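Local coordinates for Blo t 1 allergen (Blomia tropicalis, PDB 5JT8), which is a mite allergen of the papain family, with a cathepsin-type propeptide inhibitor region, and probably acts as a cysteine protease once matured, at residues P249-F261 and V272-V286. Numbering follows the deposited sequence. Where two conformers were deposited one is given.
Sequences PVVIYMHGSNNYF and VAYNDAYTDHAVILV. With NO3 (nitrate ion), chain H; NO3 (nitrate ion), chain J.
Val250 to Met254 pair antiparallel with His281 to Leu285, and the ladder ends in a classic beta bulge where Met254 O accepts from both Asp280 N (2.8 Å) and His281 N. Side chains then divide between the two faces of the sheet. On one, the Tyr253 ring, in the conformer given, lies over Ala282, whose CB sits 3.8 Å from the ring centroid in a CH-pi contact. On the other, Ile252 CG1 presses against Val283 CG2 at 3.5 Å, while Ile252 CG2 meets Leu285 CD1. Polar contacts gather at and after the bulge. The His255 ring, swung away from its own N by a chi1 of -168°, lies between Asp276 at its edge and Tyr278 over a face: ND1 donates in the ring plane to Asp276 OD2 (2.7 Å), and Tyr278 CD2 sits over the face. Asp280 OD2 takes Ser257 OG on its syn lone pair at 2.6 Å, and Ser84 of helix 80-88 is its second partner. His281 NE2 is hydrogen-bonded to Asn301 OD1, consistent with the histidine-asparagine pair of papain-type proteases. Helix 139-154 packs on Pro249 and Val251, strand 294-300 lies against Val283 and Leu285, and helix 80-88, probably propeptide, touches Ser257 and His281.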
loop_
_atom_site.group_PDB
_atom_site.type_symbol
_atom_site.label_atom_id
_atom_site.label_comp_id
_atom_site.label_asym_id
_atom_site.label_seq_id
_atom_site.Cartn_x
_atom_site.Cartn_y
_atom_site.Cartn_z
ATOM N N PRO A 249 6.466 -7.587 -8.749
ATOM C CA PRO A 249 5.437 -6.773 -8.096
ATOM C C PRO A 249 5.778 -5.290 -8.161
ATOM O O PRO A 249 6.965 -4.924 -8.123
ATOM C CB PRO A 249 5.449 -7.287 -6.658
ATOM C CG PRO A 249 5.799 -8.756 -6.827
ATOM C CD PRO A 249 6.835 -8.761 -7.939
ATOM N N VAL A 250 4.749 -4.459 -8.303
ATOM C CA VAL A 250 4.938 -3.028 -8.483
ATOM C C VAL A 250 4.207 -2.229 -7.403
ATOM O O VAL A 250 3.179 -2.668 -6.889
ATOM C CB VAL A 250 4.452 -2.581 -9.880
ATOM C CG1 VAL A 250 5.253 -3.313 -10.977
ATOM C CG2 VAL A 250 2.959 -2.831 -10.044
ATOM N N VAL A 251 4.768 -1.078 -7.044
ATOM C CA VAL A 251 4.097 -0.115 -6.169
ATOM C C VAL A 251 3.073 0.643 -6.985
ATOM O O VAL A 251 3.352 1.039 -8.120
ATOM C CB VAL A 251 5.076 0.909 -5.548
ATOM C CG1 VAL A 251 4.320 1.938 -4.697
ATOM C CG2 VAL A 251 6.132 0.211 -4.727
ATOM N N ILE A 252 1.884 0.821 -6.421
ATOM C CA ILE A 252 0.898 1.735 -6.977
ATOM C C ILE A 252 0.411 2.693 -5.892
ATOM O O ILE A 252 0.499 2.412 -4.706
ATOM C CB ILE A 252 -0.335 1.001 -7.574
ATOM C CG1 ILE A 252 -1.062 0.214 -6.482
ATOM C CG2 ILE A 252 0.067 0.051 -8.695
ATOM C CD1 ILE A 252 -2.491 -0.172 -6.850
ATOM N N TYR A 253 -0.082 3.844 -6.316
ATOM C CA TYR A 253 -0.705 4.796 -5.412
ATOM C C TYR A 253 -2.169 4.906 -5.737
ATOM O O TYR A 253 -2.534 5.104 -6.895
ATOM C CB TYR A 253 -0.053 6.161 -5.516
ATOM C CG TYR A 253 1.098 6.333 -4.575
ATOM C CD1 TYR A 253 2.316 5.736 -4.836
ATOM C CD2 TYR A 253 0.963 7.084 -3.414
ATOM C CE1 TYR A 253 3.371 5.891 -3.982
ATOM C CE2 TYR A 253 2.025 7.244 -2.546
ATOM C CZ TYR A 253 3.231 6.643 -2.838
ATOM O OH TYR A 253 4.304 6.785 -1.989
ATOM N N MET A 254 -3.011 4.767 -4.725
ATOM C CA MET A 254 -4.429 4.791 -4.981
ATOM C C MET A 254 -5.216 5.468 -3.861
ATOM O O MET A 254 -4.649 6.071 -2.952
ATOM C CB MET A 254 -4.932 3.362 -5.238
ATOM C CG MET A 254 -4.279 2.307 -4.388
ATOM S SD MET A 254 -5.045 2.285 -2.768
ATOM C CE MET A 254 -6.761 2.076 -3.261
ATOM N N HIS A 255 -6.536 5.389 -3.961
ATOM C CA HIS A 255 -7.412 6.078 -3.037
ATOM C C HIS A 255 -7.792 5.128 -1.892
ATOM O O HIS A 255 -8.889 4.568 -1.868
ATOM C CB HIS A 255 -8.655 6.602 -3.782
ATOM C CG HIS A 255 -9.471 7.570 -2.984
ATOM N ND1 HIS A 255 -10.461 8.350 -3.546
ATOM C CD2 HIS A 255 -9.434 7.898 -1.669
ATOM C CE1 HIS A 255 -10.999 9.114 -2.610
ATOM N NE2 HIS A 255 -10.398 8.854 -1.463
ATOM N N GLY A 256 -6.868 4.938 -0.954
ATOM C CA GLY A 256 -7.066 3.983 0.125
ATOM C C GLY A 256 -8.177 4.338 1.104
ATOM O O GLY A 256 -8.778 3.440 1.694
ATOM N N SER A 257 -8.468 5.630 1.268
ATOM C CA SER A 257 -9.441 6.056 2.278
ATOM C C SER A 257 -10.891 5.979 1.784
ATOM O O SER A 257 -11.823 6.222 2.554
ATOM C CB SER A 257 -9.129 7.477 2.769
ATOM O OG SER A 257 -9.203 8.436 1.731
ATOM N N ASN A 258 -11.075 5.637 0.510
ATOM C CA ASN A 258 -12.409 5.330 -0.020
ATOM C C ASN A 258 -13.102 4.250 0.821
ATOM O O ASN A 258 -12.480 3.246 1.177
ATOM C CB ASN A 258 -12.317 4.889 -1.487
ATOM C CG ASN A 258 -13.637 4.350 -2.019
ATOM O OD1 ASN A 258 -14.005 3.199 -1.765
ATOM N ND2 ASN A 258 -14.355 5.178 -2.765
ATOM N N ASN A 259 -14.378 4.464 1.141
ATOM C CA ASN A 259 -15.111 3.583 2.058
ATOM C C ASN A 259 -15.091 2.123 1.652
ATOM O O ASN A 259 -14.881 1.247 2.486
ATOM C CB ASN A 259 -16.564 4.040 2.189
ATOM C CG ASN A 259 -16.742 5.114 3.233
ATOM O OD1 ASN A 259 -16.135 5.054 4.301
ATOM N ND2 ASN A 259 -17.573 6.110 2.931
ATOM N N TYR A 260 -15.289 1.863 0.366
ATOM C CA TYR A 260 -15.338 0.492 -0.141
ATOM C C TYR A 260 -13.972 -0.182 -0.036
ATOM O O TYR A 260 -13.857 -1.324 0.410
ATOM C CB TYR A 260 -15.837 0.475 -1.592
ATOM C CG TYR A 260 -17.255 0.995 -1.744
ATOM C CD1 TYR A 260 -17.507 2.358 -1.870
ATOM C CD2 TYR A 260 -18.342 0.128 -1.749
ATOM C CE1 TYR A 260 -18.801 2.842 -2.001
ATOM C CE2 TYR A 260 -19.639 0.604 -1.871
ATOM C CZ TYR A 260 -19.862 1.960 -2.000
ATOM O OH TYR A 260 -21.146 2.443 -2.127
ATOM N N PHE A 261 -12.930 0.521 -0.451
ATOM C CA PHE A 261 -11.597 -0.047 -0.344
ATOM C C PHE A 261 -11.202 -0.190 1.123
ATOM O O PHE A 261 -10.655 -1.216 1.536
ATOM C CB PHE A 261 -10.561 0.802 -1.085
ATOM C CG PHE A 261 -9.201 0.188 -1.078
ATOM C CD1 PHE A 261 -8.867 -0.787 -2.015
ATOM C CD2 PHE A 261 -8.276 0.528 -0.101
ATOM C CE1 PHE A 261 -7.622 -1.378 -2.002
ATOM C CE2 PHE A 261 -7.035 -0.066 -0.073
ATOM C CZ PHE A 261 -6.700 -1.016 -1.027
ATOM N N VAL A 272 -16.098 1.095 -8.462
ATOM C CA VAL A 272 -15.693 2.122 -7.505
ATOM C C VAL A 272 -14.693 3.118 -8.107
ATOM O O VAL A 272 -13.640 2.721 -8.638
ATOM C CB VAL A 272 -15.078 1.489 -6.227
ATOM C CG1 VAL A 272 -14.433 2.552 -5.363
ATOM C CG2 VAL A 272 -16.136 0.733 -5.445
ATOM N N ALA A 273 -15.057 4.401 -8.044
ATOM C CA ALA A 273 -14.138 5.520 -8.268
ATOM C C ALA A 273 -13.348 5.392 -9.557
ATOM O O ALA A 273 -12.121 5.367 -9.538
ATOM C CB ALA A 273 -13.173 5.652 -7.081
ATOM N N TYR A 274 -14.062 5.293 -10.668
ATOM C CA TYR A 274 -13.446 5.196 -11.977
ATOM C C TYR A 274 -12.575 6.416 -12.263
ATOM O O TYR A 274 -12.993 7.547 -12.024
ATOM C CB TYR A 274 -14.520 5.046 -13.054
ATOM C CG TYR A 274 -15.098 3.647 -13.172
ATOM C CD1 TYR A 274 -14.783 2.658 -12.245
ATOM C CD2 TYR A 274 -15.936 3.308 -14.231
ATOM C CE1 TYR A 274 -15.299 1.382 -12.359
ATOM C CE2 TYR A 274 -16.460 2.031 -14.349
ATOM C CZ TYR A 274 -16.137 1.078 -13.413
ATOM O OH TYR A 274 -16.648 -0.189 -13.536
ATOM N N ASN A 275 -11.360 6.179 -12.753
ATOM C CA ASN A 275 -10.435 7.260 -13.112
ATOM C C ASN A 275 -10.157 8.224 -11.962
ATOM O O ASN A 275 -10.004 9.424 -12.180
ATOM C CB ASN A 275 -10.973 8.055 -14.311
ATOM C CG ASN A 275 -11.434 7.158 -15.447
ATOM O OD1 ASN A 275 -10.659 6.361 -15.992
ATOM N ND2 ASN A 275 -12.710 7.272 -15.804
ATOM N N ASP A 276 -10.100 7.705 -10.740
ATOM C CA ASP A 276 -9.854 8.549 -9.573
ATOM C C ASP A 276 -8.531 9.325 -9.648
ATOM O O ASP A 276 -7.465 8.747 -9.904
ATOM C CB ASP A 276 -9.859 7.700 -8.315
ATOM C CG ASP A 276 -10.274 8.484 -7.099
ATOM O OD1 ASP A 276 -10.046 9.718 -7.073
ATOM O OD2 ASP A 276 -10.851 7.867 -6.189
ATOM N N ALA A 277 -8.599 10.629 -9.399
ATOM C CA ALA A 277 -7.398 11.460 -9.381
ATOM C C ALA A 277 -6.826 11.567 -7.961
ATOM O O ALA A 277 -5.659 11.914 -7.769
ATOM C CB ALA A 277 -7.696 12.839 -9.939
ATOM N N TYR A 278 -7.653 11.246 -6.974
ATOM C CA TYR A 278 -7.271 11.405 -5.581
ATOM C C TYR A 278 -6.594 10.151 -5.048
ATOM O O TYR A 278 -7.183 9.081 -4.993
ATOM C CB TYR A 278 -8.493 11.740 -4.731
ATOM C CG TYR A 278 -8.193 12.073 -3.286
ATOM C CD1 TYR A 278 -7.934 13.383 -2.891
ATOM C CD2 TYR A 278 -8.191 11.084 -2.313
ATOM C CE1 TYR A 278 -7.680 13.691 -1.568
ATOM C CE2 TYR A 278 -7.934 11.377 -0.989
ATOM C CZ TYR A 278 -7.681 12.680 -0.617
ATOM O OH TYR A 278 -7.433 12.969 0.710
ATOM N N THR A 279 -5.346 10.309 -4.645
ATOM C CA THR A 279 -4.563 9.213 -4.134
ATOM C C THR A 279 -4.038 9.567 -2.726
ATOM O O THR A 279 -3.643 10.710 -2.474
ATOM C CB THR A 279 -3.427 8.917 -5.104
ATOM O OG1 THR A 279 -3.039 10.153 -5.702
ATOM C CG2 THR A 279 -3.905 7.991 -6.236
ATOM N N ASP A 280 -4.061 8.603 -1.807
ATOM C CA ASP A 280 -3.503 8.817 -0.467
ATOM C C ASP A 280 -2.935 7.543 0.149
ATOM O O ASP A 280 -2.582 7.520 1.321
ATOM C CB ASP A 280 -4.547 9.417 0.490
ATOM C CG ASP A 280 -5.799 8.554 0.638
ATOM O OD1 ASP A 280 -5.859 7.439 0.075
ATOM O OD2 ASP A 280 -6.734 9.003 1.338
ATOM N N HIS A 281 -2.830 6.483 -0.636
ATOM C CA HIS A 281 -2.351 5.223 -0.088
ATOM C C HIS A 281 -1.486 4.492 -1.091
ATOM O O HIS A 281 -1.864 4.366 -2.252
ATOM C CB HIS A 281 -3.536 4.366 0.317
ATOM C CG HIS A 281 -3.170 3.125 1.066
ATOM N ND1 HIS A 281 -2.234 3.109 2.076
ATOM C CD2 HIS A 281 -3.658 1.864 0.983
ATOM C CE1 HIS A 281 -2.140 1.885 2.563
ATOM N NE2 HIS A 281 -2.998 1.113 1.924
ATOM N N ALA A 282 -0.330 4.013 -0.642
ATOM C CA ALA A 282 0.548 3.197 -1.482
ATOM C C ALA A 282 0.371 1.719 -1.166
ATOM O O ALA A 282 0.348 1.344 -0.008
ATOM C CB ALA A 282 1.997 3.587 -1.288
ATOM N N VAL A 283 0.253 0.889 -2.201
ATOM C CA VAL A 283 0.183 -0.565 -2.020
ATOM C C VAL A 283 0.937 -1.241 -3.162
ATOM O O VAL A 283 1.609 -0.561 -3.936
ATOM C CB VAL A 283 -1.263 -1.084 -1.978
ATOM C CG1 VAL A 283 -2.001 -0.554 -0.745
ATOM C CG2 VAL A 283 -2.019 -0.712 -3.274
ATOM N N ILE A 284 0.798 -2.558 -3.277
ATOM C CA ILE A 284 1.528 -3.349 -4.268
ATOM C C ILE A 284 0.584 -4.186 -5.130
ATOM O O ILE A 284 -0.315 -4.842 -4.607
ATOM C CB ILE A 284 2.548 -4.301 -3.563
ATOM C CG1 ILE A 284 3.589 -3.484 -2.773
ATOM C CG2 ILE A 284 3.229 -5.237 -4.550
ATOM C CD1 ILE A 284 4.405 -4.349 -1.791
ATOM N N LEU A 285 0.786 -4.159 -6.444
ATOM C CA LEU A 285 0.136 -5.120 -7.334
ATOM C C LEU A 285 1.029 -6.336 -7.460
ATOM O O LEU A 285 2.211 -6.208 -7.775
ATOM C CB LEU A 285 -0.129 -4.520 -8.715
ATOM C CG LEU A 285 -1.114 -3.359 -8.855
ATOM C CD1 LEU A 285 -1.164 -2.879 -10.310
ATOM C CD2 LEU A 285 -2.492 -3.818 -8.387
ATOM N N VAL A 286 0.480 -7.516 -7.204
ATOM C CA VAL A 286 1.269 -8.726 -7.321
ATOM C C VAL A 286 0.748 -9.611 -8.439
ATOM O O VAL A 286 1.277 -10.684 -8.673
ATOM C CB VAL A 286 1.283 -9.542 -6.016
ATOM C CG1 VAL A 286 1.944 -8.750 -4.879
ATOM C CG2 VAL A 286 -0.113 -10.000 -5.651
HETATM N N NO3 H . -17.074 5.509 -5.442
HETATM O O1 NO3 H . -17.683 5.082 -6.472
HETATM O O2 NO3 H . -16.057 6.251 -5.584
HETATM O O3 NO3 H . -17.477 5.205 -4.277
HETATM N N NO3 J . -14.674 4.157 -17.535
HETATM O O1 NO3 J . -15.772 3.568 -17.770
HETATM O O2 NO3 J . -14.653 5.414 -17.409
HETATM O O3 NO3 J . -13.602 3.490 -17.423
#